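Local coordinates for lipopolysaccharide biosynthesis protein wbpB (PDB 3O9Z) that acts as an NAD-dependent dehydrogenase of the Gfo/Idh/MocA family in the biosynthesis of the sugar 2,3-diacetamido-2,3-dideoxy-D-mannuronic acid, at residues I78-N82 and H83-P87; A206-P209 and T210-A213; V234-P237 and L238-G242; A284-A287 and I288-A291. All blocks are in the same frame, centred on the assembly; numbering follows the deposited sequence.

Interaction 1 of 4, residues I78-N82 and H83-P87; sequences IASPN and HLHYP. With NAD (nicotinamide-adenine-dinucleotide), chain E.
The His85 imidazole carries Asn82 CA over one face, 3.8 Å from the ring centroid and 9° off the ring normal, a CH-pi contact. At its edge, near the ring plane, lie Ser80 O and, beside NE2 and CE1 as a close approach only, O3D of the nicotinamide ribose of NAD. His85 NE2 donates to Ser80 O (2.7 Å) with a bent N-H...O angle of 138°. Ile78 CG2 lies obliquely to the ring, 3.6 Å from His85 CD2, the two side chains running past each other in opposite directions. The second imidazole, His83, has Leu84 CG over one face, towards the rim, and Pro81 CB at its edge, while its NE2 is bonded to Glu55 of the second subunit. Backbone bonds from Leu84 N to Pro81 O and His85 N to Asn82 O close the turn into helix 85-94.

Asn82 CG stands beside its own backbone N (chi1 -58°), which carries OD1 to the cofactor; there it accepts from NAD O3D at 2.7 Å. Asn82 ND2 is engaged by Ser177 and Asn183, so the amide orientation is settled. Since His85 ND1 bonds to Pro104 O, both ring nitrogens are tethered, holding the imidazole as one wall of the Rossmann-fold site around that ribose.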
loop_
_atom_site.group_PDB
_atom_site.type_symbol
_atom_site.label_atom_id
_atom_site.label_comp_id
_atom_site.label_asym_id
_atom_site.label_seq_id
_atom_site.Cartn_x
_atom_site.Cartn_y
_atom_site.Cartn_z
ATOM N N ILE A 78 -17.985 -8.649 -7.160
ATOM C CA ILE A 78 -17.112 -7.482 -7.084
ATOM C C ILE A 78 -17.468 -6.696 -5.818
ATOM O O ILE A 78 -18.528 -6.088 -5.709
ATOM C CB ILE A 78 -17.225 -6.573 -8.350
ATOM C CG1 ILE A 78 -16.655 -7.355 -9.547
ATOM C CG2 ILE A 78 -16.558 -5.234 -8.213
ATOM C CD1 ILE A 78 -17.042 -6.733 -10.927
ATOM N N ALA A 79 -16.542 -6.728 -4.863
ATOM C CA ALA A 79 -16.704 -6.011 -3.569
ATOM C C ALA A 79 -15.542 -5.049 -3.346
ATOM O O ALA A 79 -15.162 -4.791 -2.183
ATOM C CB ALA A 79 -16.858 -7.008 -2.448
ATOM N N SER A 80 -14.946 -4.523 -4.401
ATOM C CA SER A 80 -13.885 -3.524 -4.394
ATOM C C SER A 80 -14.447 -2.105 -4.216
ATOM O O SER A 80 -15.688 -1.941 -4.277
ATOM C CB SER A 80 -13.079 -3.647 -5.690
ATOM O OG SER A 80 -14.017 -3.478 -6.774
ATOM N N PRO A 81 -13.584 -1.087 -4.011
ATOM C CA PRO A 81 -14.031 0.324 -3.975
ATOM C C PRO A 81 -14.754 0.717 -5.271
ATOM O O PRO A 81 -14.544 0.095 -6.334
ATOM C CB PRO A 81 -12.739 1.123 -3.842
ATOM C CG PRO A 81 -11.822 0.150 -3.048
ATOM C CD PRO A 81 -12.145 -1.191 -3.671
ATOM N N ASN A 82 -15.683 1.654 -5.167
ATOM C CA ASN A 82 -16.674 1.889 -6.203
ATOM C C ASN A 82 -16.061 2.186 -7.539
ATOM O O ASN A 82 -16.654 1.739 -8.552
ATOM C CB ASN A 82 -17.608 3.041 -5.793
ATOM C CG ASN A 82 -18.318 2.757 -4.471
ATOM O OD1 ASN A 82 -18.386 1.629 -3.992
ATOM N ND2 ASN A 82 -18.908 3.826 -3.912
ATOM N N HIS A 83 -14.984 2.955 -7.595
ATOM C CA HIS A 83 -14.416 3.339 -8.888
ATOM C C HIS A 83 -13.835 2.138 -9.617
ATOM O O HIS A 83 -13.632 2.225 -10.849
ATOM C CB HIS A 83 -13.351 4.398 -8.729
ATOM C CG HIS A 83 -12.115 3.912 -8.044
ATOM N ND1 HIS A 83 -12.122 3.304 -6.804
ATOM C CD2 HIS A 83 -10.820 3.965 -8.438
ATOM C CE1 HIS A 83 -10.881 2.992 -6.475
ATOM N NE2 HIS A 83 -10.071 3.415 -7.431
ATOM N N LEU A 84 -13.569 1.054 -8.904
ATOM C CA LEU A 84 -13.048 -0.135 -9.562
ATOM C C LEU A 84 -14.164 -1.032 -10.066
ATOM O O LEU A 84 -13.902 -2.038 -10.765
ATOM C CB LEU A 84 -12.184 -0.943 -8.560
ATOM C CG LEU A 84 -10.816 -0.289 -8.426
ATOM C CD1 LEU A 84 -10.210 -0.708 -7.057
ATOM C CD2 LEU A 84 -9.894 -0.778 -9.572
ATOM N N HIS A 85 -15.437 -0.740 -9.762
ATOM C CA HIS A 85 -16.480 -1.610 -10.251
ATOM C C HIS A 85 -16.500 -1.639 -11.793
ATOM O O HIS A 85 -16.500 -2.752 -12.351
ATOM C CB HIS A 85 -17.859 -1.208 -9.695
ATOM C CG HIS A 85 -18.002 -1.382 -8.205
ATOM N ND1 HIS A 85 -19.156 -1.031 -7.540
ATOM C CD2 HIS A 85 -17.113 -1.767 -7.251
ATOM C CE1 HIS A 85 -18.991 -1.245 -6.240
ATOM N NE2 HIS A 85 -17.770 -1.706 -6.037
ATOM N N TYR A 86 -16.503 -0.471 -12.416
ATOM C CA TYR A 86 -16.569 -0.424 -13.904
ATOM C C TYR A 86 -15.409 -1.259 -14.513
ATOM O O TYR A 86 -15.727 -2.158 -15.329
ATOM C CB TYR A 86 -16.550 1.032 -14.391
ATOM C CG TYR A 86 -16.403 1.130 -15.900
ATOM C CD1 TYR A 86 -17.445 0.707 -16.704
ATOM C CD2 TYR A 86 -15.282 1.703 -16.464
ATOM C CE1 TYR A 86 -17.337 0.805 -18.092
ATOM C CE2 TYR A 86 -15.159 1.816 -17.868
ATOM C CZ TYR A 86 -16.235 1.392 -18.624
ATOM O OH TYR A 86 -16.176 1.516 -20.020
ATOM N N PRO A 87 -14.124 -0.949 -14.171
ATOM C CA PRO A 87 -13.064 -1.702 -14.883
ATOM C C PRO A 87 -13.030 -3.167 -14.505
ATOM O O PRO A 87 -12.490 -3.967 -15.304
ATOM C CB PRO A 87 -11.780 -0.941 -14.574
ATOM C CG PRO A 87 -12.115 -0.263 -13.223
ATOM C CD PRO A 87 -13.567 0.190 -13.423
HETATM P PA NAD E . -13.608 -1.939 2.493
HETATM O O1A NAD E . -13.852 -2.588 3.803
HETATM O O2A NAD E . -12.737 -0.681 2.349
HETATM O O5B NAD E . -13.012 -3.139 1.657
HETATM C C5B NAD E . -12.594 -2.804 0.363
HETATM C C4B NAD E . -11.649 -3.922 -0.140
HETATM O O4B NAD E . -11.328 -3.736 -1.543
HETATM C C3B NAD E . -10.294 -3.796 0.611
HETATM O O3B NAD E . -9.937 -5.032 1.264
HETATM C C2B NAD E . -9.289 -3.356 -0.468
HETATM O O2B NAD E . -7.948 -3.826 -0.270
HETATM C C1B NAD E . -9.945 -4.084 -1.679
HETATM N N9A NAD E . -9.434 -3.526 -2.959
HETATM C C8A NAD E . -8.830 -2.358 -3.314
HETATM N N7A NAD E . -8.511 -2.365 -4.607
HETATM C C5A NAD E . -8.831 -3.604 -5.103
HETATM C C6A NAD E . -8.718 -4.251 -6.392
HETATM N N6A NAD E . -8.121 -3.600 -7.438
HETATM N N1A NAD E . -9.215 -5.482 -6.399
HETATM C C2A NAD E . -9.793 -6.189 -5.437
HETATM N N3A NAD E . -9.885 -5.613 -4.211
HETATM C C4A NAD E . -9.444 -4.356 -4.087
HETATM O O3 NAD E . -15.021 -1.592 1.827
HETATM P PN NAD E . -16.412 -2.301 1.899
HETATM O O1N NAD E . -17.277 -1.577 2.930
HETATM O O2N NAD E . -16.235 -3.789 2.011
HETATM O O5D NAD E . -17.103 -1.863 0.526
HETATM C C5D NAD E . -16.800 -2.718 -0.547
HETATM C C4D NAD E . -17.889 -2.467 -1.606
HETATM O O4D NAD E . -19.104 -3.000 -1.035
HETATM C C3D NAD E . -18.149 -1.001 -1.979
HETATM O O3D NAD E . -18.604 -1.015 -3.370
HETATM C C2D NAD E . -19.366 -0.676 -1.098
HETATM O O2D NAD E . -20.196 0.325 -1.668
HETATM C C1D NAD E . -20.131 -1.996 -0.946
HETATM N N1N NAD E . -20.898 -2.081 0.296
HETATM C C2N NAD E . -22.157 -2.462 0.253
HETATM C C3N NAD E . -22.975 -2.596 1.356
HETATM C C7N NAD E . -24.379 -2.964 1.099
HETATM O O7N NAD E . -24.725 -3.563 0.058
HETATM N N7N NAD E . -25.198 -2.725 2.116
HETATM C C4N NAD E . -22.404 -2.328 2.608
HETATM C C5N NAD E . -21.045 -2.013 2.629
HETATM C C6N NAD E . -20.277 -1.903 1.472
HETATM O O HOH W 1 -17.270 2.062 -11.235
#

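Interaction 2 of 4, residues A206-P209 and T210-A213; sequences ARTP and TVNA
Thr208 and Val211 face each other across the tight end of a beta hairpin, with the Thr208 hydroxyl turned inward over the loop. Thr208 OG1 sits between its own backbone N and carbonyl carbon (chi1 70°), and from there accepts Thr210 N at 3.3 Å and, more weakly, Val211 N at 3.0 Å; the first of these makes an ST turn. In the backbone, Thr208 N bonds to Val211 O at 2.8 Å and 167°.

One step back, Arg207 and Asn212, a non-hydrogen-bonded antiparallel pair, share a face of the sheet. The aliphatic start of Arg207, CB and CG, passes Asn212, and the guanidinium is carried on beyond it. On the other face the methyls of Ala206 and Ala213 meet at 4.2 Å between their CB atoms. This is the hydrogen-bonded pair, with Ala213 N to Ala206 O at 3.1 Å and a weak return bond from Ala206 N to Ala213 O.

Strand 199-207 is an outermost strand of its sheet within the chain, and strand 211-218 joins it to strand 221-228, where Asn212 touches Trp225 and Val211 touches Phe226. Asn212 also packs on helix 180-183, while Arg207 NH2 bonds to the carbonyls of Leu294 and Leu297.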
loop_
_atom_site.group_PDB
_atom_site.type_symbol
_atom_site.label_atom_id
_atom_site.label_comp_id
_atom_site.label_asym_id
_atom_site.label_seq_id
_atom_site.Cartn_x
_atom_site.Cartn_y
_atom_site.Cartn_z
ATOM N N ALA A 206 -28.385 20.966 0.875
ATOM C CA ALA A 206 -27.315 20.923 1.902
ATOM C C ALA A 206 -26.329 19.898 1.424
ATOM O O ALA A 206 -26.684 18.834 0.928
ATOM C CB ALA A 206 -27.853 20.520 3.290
ATOM N N ARG A 207 -25.042 20.215 1.546
ATOM C CA ARG A 207 -24.045 19.248 1.097
ATOM C C ARG A 207 -22.708 19.410 1.798
ATOM O O ARG A 207 -21.851 20.156 1.288
ATOM C CB ARG A 207 -23.888 19.299 -0.437
ATOM C CG ARG A 207 -22.707 18.520 -0.994
ATOM C CD ARG A 207 -22.192 19.279 -2.179
ATOM N NE ARG A 207 -22.914 18.828 -3.354
ATOM C CZ ARG A 207 -23.476 19.633 -4.248
ATOM N NH1 ARG A 207 -23.428 20.955 -4.099
ATOM N NH2 ARG A 207 -24.067 19.075 -5.293
ATOM N N THR A 208 -22.562 18.751 2.956
ATOM C CA THR A 208 -21.388 18.851 3.850
ATOM C C THR A 208 -20.763 17.461 3.917
ATOM O O THR A 208 -21.278 16.536 3.335
ATOM C CB THR A 208 -21.732 19.183 5.303
ATOM O OG1 THR A 208 -22.380 18.063 5.928
ATOM C CG2 THR A 208 -22.595 20.430 5.404
ATOM N N PRO A 209 -19.633 17.295 4.636
ATOM C CA PRO A 209 -19.045 15.964 4.636
ATOM C C PRO A 209 -19.918 14.838 5.195
ATOM O O PRO A 209 -19.763 13.683 4.796
ATOM C CB PRO A 209 -17.759 16.146 5.473
ATOM C CG PRO A 209 -17.396 17.595 5.208
ATOM C CD PRO A 209 -18.705 18.325 5.146
ATOM N N THR A 210 -20.857 15.180 6.072
ATOM C CA THR A 210 -21.647 14.143 6.703
ATOM C C THR A 210 -23.144 14.276 6.429
ATOM O O THR A 210 -23.877 13.396 6.871
ATOM C CB THR A 210 -21.468 14.153 8.215
ATOM O OG1 THR A 210 -21.755 15.484 8.653
ATOM C CG2 THR A 210 -19.990 13.801 8.545
ATOM N N VAL A 211 -23.565 15.288 5.676
ATOM C CA VAL A 211 -25.014 15.477 5.426
ATOM C C VAL A 211 -25.216 15.886 3.978
ATOM O O VAL A 211 -24.510 16.772 3.465
ATOM C CB VAL A 211 -25.569 16.636 6.235
ATOM C CG1 VAL A 211 -27.020 16.977 5.795
ATOM C CG2 VAL A 211 -25.509 16.304 7.759
ATOM N N ASN A 212 -26.177 15.266 3.312
ATOM C CA ASN A 212 -26.725 15.792 2.053
ATOM C C ASN A 212 -28.239 15.794 2.200
ATOM O O ASN A 212 -28.802 14.853 2.753
ATOM C CB ASN A 212 -26.375 14.915 0.848
ATOM C CG ASN A 212 -24.912 15.066 0.356
ATOM O OD1 ASN A 212 -23.999 15.675 0.958
ATOM N ND2 ASN A 212 -24.719 14.534 -0.834
ATOM N N ALA A 213 -28.907 16.818 1.689
ATOM C CA ALA A 213 -30.361 16.832 1.689
ATOM C C ALA A 213 -30.843 17.500 0.424
ATOM O O ALA A 213 -30.130 18.337 -0.159
ATOM C CB ALA A 213 -30.874 17.634 2.873
#

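Interaction 3 of 4, residues V234-P237 and L238-G242; sequences VPEP and LRRQG
Glu236 and Arg240 form a bidentate salt bridge one helical turn apart. Arg240 NH2 reaches Glu236 OE1 at 2.7 Å with a nearly straight N-H...O angle of 173°; Glu236 OE1 accepts with its syn lone pair and lies in the guanidinium plane. Arg240 NE meets Glu236 OE2 at 3.0 Å, but from above the carboxylate plane. The two flat groups are 41° apart, so the grip is side-on yet twisted. Arg240 gets there with CG between its backbone N and carbonyl carbon (chi1 79°); together with the bend at chi3, this lays one guanidinium face over Pro237 CA.

Arg239 runs the other way, back towards the start of the helix. Its NH1 donates to Val234 O at 3.1 Å, approaching almost head-on to the oxygen, and Glu236 CA lies over one face of its guanidinium. The backbone adds Arg239 N to Pro235 O (2.8 Å), Leu238 N to the same oxygen, and Arg240 N to Glu236 O (2.9 Å).

Outside the polar groups, Val234 CG1 packs on Leu238 CB at 3.6 Å, the two side chains crossing at about a right angle, and Pro235 and Leu238 both rest on Tyr246 of strand 245-251. Pro235 is the N-cap of this short surface helix, and Gly242, at positive phi with two bonds back into the last turn, one of them from its N to Arg239 O, forms a Schellman motif.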
loop_
_atom_site.group_PDB
_atom_site.type_symbol
_atom_site.label_atom_id
_atom_site.label_comp_id
_atom_site.label_asym_id
_atom_site.label_seq_id
_atom_site.Cartn_x
_atom_site.Cartn_y
_atom_site.Cartn_z
ATOM N N VAL A 234 -30.188 10.667 14.079
ATOM C CA VAL A 234 -31.200 9.687 14.457
ATOM C C VAL A 234 -32.207 10.391 15.392
ATOM O O VAL A 234 -31.795 11.104 16.325
ATOM C CB VAL A 234 -30.531 8.536 15.232
ATOM C CG1 VAL A 234 -31.623 7.558 15.741
ATOM C CG2 VAL A 234 -29.597 7.766 14.301
ATOM N N PRO A 235 -33.514 10.206 15.136
ATOM C CA PRO A 235 -34.533 10.882 15.962
ATOM C C PRO A 235 -34.294 10.628 17.445
ATOM O O PRO A 235 -33.845 9.547 17.844
ATOM C CB PRO A 235 -35.834 10.219 15.514
ATOM C CG PRO A 235 -35.587 9.913 14.059
ATOM C CD PRO A 235 -34.136 9.490 14.009
ATOM N N GLU A 236 -34.522 11.670 18.242
ATOM C CA GLU A 236 -34.171 11.636 19.663
ATOM C C GLU A 236 -34.726 10.449 20.458
ATOM O O GLU A 236 -33.989 9.858 21.234
ATOM C CB GLU A 236 -34.551 12.947 20.349
ATOM C CG GLU A 236 -33.960 13.036 21.746
ATOM C CD GLU A 236 -34.891 12.443 22.791
ATOM O OE1 GLU A 236 -36.112 12.371 22.537
ATOM O OE2 GLU A 236 -34.384 12.048 23.857
ATOM N N PRO A 237 -35.978 10.042 20.198
ATOM C CA PRO A 237 -36.488 8.878 20.946
ATOM C C PRO A 237 -35.739 7.563 20.695
ATOM O O PRO A 237 -35.746 6.662 21.539
ATOM C CB PRO A 237 -37.956 8.807 20.507
ATOM C CG PRO A 237 -38.307 10.234 20.141
ATOM C CD PRO A 237 -37.033 10.666 19.379
ATOM N N LEU A 238 -35.069 7.435 19.551
ATOM C CA LEU A 238 -34.207 6.296 19.257
ATOM C C LEU A 238 -32.762 6.569 19.675
ATOM O O LEU A 238 -32.058 5.678 20.143
ATOM C CB LEU A 238 -34.242 6.016 17.751
ATOM C CG LEU A 238 -35.596 5.597 17.172
ATOM C CD1 LEU A 238 -35.553 5.636 15.639
ATOM C CD2 LEU A 238 -35.903 4.190 17.657
ATOM N N ARG A 239 -32.285 7.784 19.439
ATOM C CA ARG A 239 -30.925 8.176 19.791
ATOM C C ARG A 239 -30.667 8.077 21.295
ATOM O O ARG A 239 -29.582 7.658 21.714
ATOM C CB ARG A 239 -30.668 9.596 19.279
ATOM C CG ARG A 239 -29.232 10.044 19.438
ATOM C CD ARG A 239 -29.085 11.425 18.863
ATOM N NE ARG A 239 -29.520 12.420 19.837
ATOM C CZ ARG A 239 -30.506 13.285 19.639
ATOM N NH1 ARG A 239 -31.174 13.284 18.494
ATOM N NH2 ARG A 239 -30.803 14.165 20.583
ATOM N N ARG A 240 -31.681 8.415 22.097
ATOM C CA ARG A 240 -31.550 8.332 23.559
ATOM C C ARG A 240 -31.291 6.908 24.006
ATOM O O ARG A 240 -30.718 6.675 25.067
ATOM C CB ARG A 240 -32.799 8.897 24.250
ATOM C CG ARG A 240 -33.953 7.909 24.245
ATOM C CD ARG A 240 -35.130 8.362 25.126
ATOM N NE ARG A 240 -35.820 9.540 24.607
ATOM C CZ ARG A 240 -37.088 9.857 24.866
ATOM N NH1 ARG A 240 -37.858 9.078 25.636
ATOM N NH2 ARG A 240 -37.593 10.950 24.320
ATOM N N GLN A 241 -31.660 5.934 23.183
ATOM C CA GLN A 241 -31.429 4.539 23.521
ATOM C C GLN A 241 -30.117 4.009 22.976
ATOM O O GLN A 241 -29.792 2.841 23.183
ATOM C CB GLN A 241 -32.545 3.652 22.987
ATOM C CG GLN A 241 -33.912 4.310 23.104
ATOM C CD GLN A 241 -34.972 3.495 22.421
ATOM O OE1 GLN A 241 -34.832 3.134 21.255
ATOM N NE2 GLN A 241 -36.016 3.155 23.155
ATOM N N GLY A 242 -29.388 4.848 22.240
ATOM C CA GLY A 242 -28.092 4.458 21.699
ATOM C C GLY A 242 -28.149 4.018 20.243
ATOM O O GLY A 242 -27.130 3.580 19.723
#

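Interaction 4 of 4, residues A284-A287 and I288-A291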
loop_
_atom_site.group_PDB
_atom_site.type_symbol
_atom_site.label_atom_id
_atom_site.label_comp_id
_atom_site.label_asym_id
_atom_site.label_seq_id
_atom_site.Cartn_x
_atom_site.Cartn_y
_atom_site.Cartn_z
ATOM N N ALA A 284 -30.407 -0.483 -12.795
ATOM C CA ALA A 284 -29.532 0.338 -11.938
ATOM C C ALA A 284 -29.303 1.753 -12.450
ATOM O O ALA A 284 -28.836 2.686 -11.746
ATOM C CB ALA A 284 -28.158 -0.396 -11.821
ATOM N N ALA A 285 -29.595 1.942 -13.744
ATOM C CA ALA A 285 -29.118 3.149 -14.370
ATOM C C ALA A 285 -29.712 4.432 -13.771
ATOM O O ALA A 285 -29.018 5.408 -13.658
ATOM C CB ALA A 285 -29.447 3.142 -15.906
ATOM N N GLU A 286 -31.016 4.432 -13.484
ATOM C CA GLU A 286 -31.615 5.692 -13.070
ATOM C C GLU A 286 -31.029 6.287 -11.790
ATOM O O GLU A 286 -30.733 7.469 -11.728
ATOM C CB GLU A 286 -33.116 5.523 -12.923
ATOM C CG GLU A 286 -33.832 6.782 -12.376
ATOM C CD GLU A 286 -33.723 8.042 -13.205
ATOM O OE1 GLU A 286 -34.055 9.139 -12.689
ATOM O OE2 GLU A 286 -33.291 7.998 -14.383
ATOM N N ALA A 287 -30.815 5.429 -10.793
ATOM C CA ALA A 287 -30.238 5.960 -9.555
ATOM C C ALA A 287 -28.802 6.411 -9.715
ATOM O O ALA A 287 -28.399 7.396 -9.148
ATOM C CB ALA A 287 -30.324 4.891 -8.469
ATOM N N ILE A 288 -28.084 5.728 -10.619
ATOM C CA ILE A 288 -26.756 6.224 -10.970
ATOM C C ILE A 288 -26.714 7.594 -11.675
ATOM O O ILE A 288 -25.906 8.460 -11.399
ATOM C CB ILE A 288 -25.998 5.120 -11.765
ATOM C CG1 ILE A 288 -25.607 3.986 -10.792
ATOM C CG2 ILE A 288 -24.741 5.672 -12.415
ATOM C CD1 ILE A 288 -25.330 2.699 -11.494
ATOM N N ARG A 289 -27.733 7.806 -12.516
ATOM C CA ARG A 289 -27.860 9.095 -13.182
ATOM C C ARG A 289 -28.151 10.219 -12.180
ATOM O O ARG A 289 -27.529 11.264 -12.204
ATOM C CB ARG A 289 -28.953 9.005 -14.250
ATOM C CG ARG A 289 -29.122 10.310 -14.980
ATOM C CD ARG A 289 -30.347 10.239 -15.910
ATOM N NE ARG A 289 -31.634 10.323 -15.193
ATOM C CZ ARG A 289 -32.265 11.462 -14.949
ATOM N NH1 ARG A 289 -31.732 12.625 -15.309
ATOM N NH2 ARG A 289 -33.397 11.410 -14.259
ATOM N N VAL A 290 -29.055 9.939 -11.234
ATOM C CA VAL A 290 -29.349 10.901 -10.179
ATOM C C VAL A 290 -28.164 11.219 -9.265
ATOM O O VAL A 290 -27.778 12.370 -9.026
ATOM C CB VAL A 290 -30.514 10.405 -9.302
ATOM C CG1 VAL A 290 -30.761 11.368 -8.152
ATOM C CG2 VAL A 290 -31.772 10.228 -10.138
ATOM N N ALA A 291 -27.514 10.144 -8.814
ATOM C CA ALA A 291 -26.363 10.342 -7.967
ATOM C C ALA A 291 -25.231 11.094 -8.652
ATOM O O ALA A 291 -24.551 11.963 -8.062
ATOM C CB ALA A 291 -25.885 9.004 -7.396
#
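Glu286 and Arg289 are brought together by matching first torsions: each CG lies opposite its backbone N (chi1 175° and -180°), so the two chains leave the helix side by side and point the same way. Glu286 then bends at chi2 and Arg289 at chi3, which turns the carboxylate against the guanidinium edge that carries NE and NH2 in a side-on, two-nitrogen salt bridge. Arg289 NH2 donates to the syn lone pair of Glu286 OE1 at 2.8 Å, and Arg289 NE meets Glu286 OE2 at 3.0 Å on the syn side but out of the carboxylate plane. The planes are 40° apart, a twisted pairing.

Both ends have second partners in the backbone of Ala199: Glu286 OE1 accepts from its N and Arg289 NH2 donates to its O. These two bonds tie the pair to the first residue of strand 199-207 and restrict how it can turn.

Beside it, Val290 CG2 touches Glu286 OE1 at 3.6 Å. On another side of the helix, Ile288 CD1 approaches Ala284 CB at 4.2 Å, and both residues touch Leu105. The helical ladder runs through Arg289 N to Ala285 O (3.0 Å), Val290 N to Glu286 O and Ala291 N to Ala287 O (2.9 Å), whereas Ile288 N to Ala284 O is weak. The helix is kinked where Glu286 N and Ala287 N lack bonds to the turn before.

With Ala287 against helix 186-196 and Ala285 and Ile288 against helix 109-122, this is an i to i+3 salt bridge on an alpha helix packed between the nucleotide-binding and C-terminal parts of the fold.

Interactions 1 and 4 are buried, with centres about 16 Å apart, whereas interaction 2 is partly buried and interaction 3 lies at the surface. The first belongs to the strand-to-helix turn of the Rossmann sheet and bonds an amide to the cofactor, with an imidazole close beside it. Interactions 3 and 4 both hold a glutamate-arginine bridge, i to i+4 across the end of a short helical segment in 234-242 and i to i+3 within helix 281-294 in 284-291; the latter is anchored to strand 199-207. That strand also forms one arm of the hairpin in interaction 2, whose arginine reaches the end of helix 281-294; thus outside bonds of interactions 2 and 4 link strand 199-207 to helix 281-294.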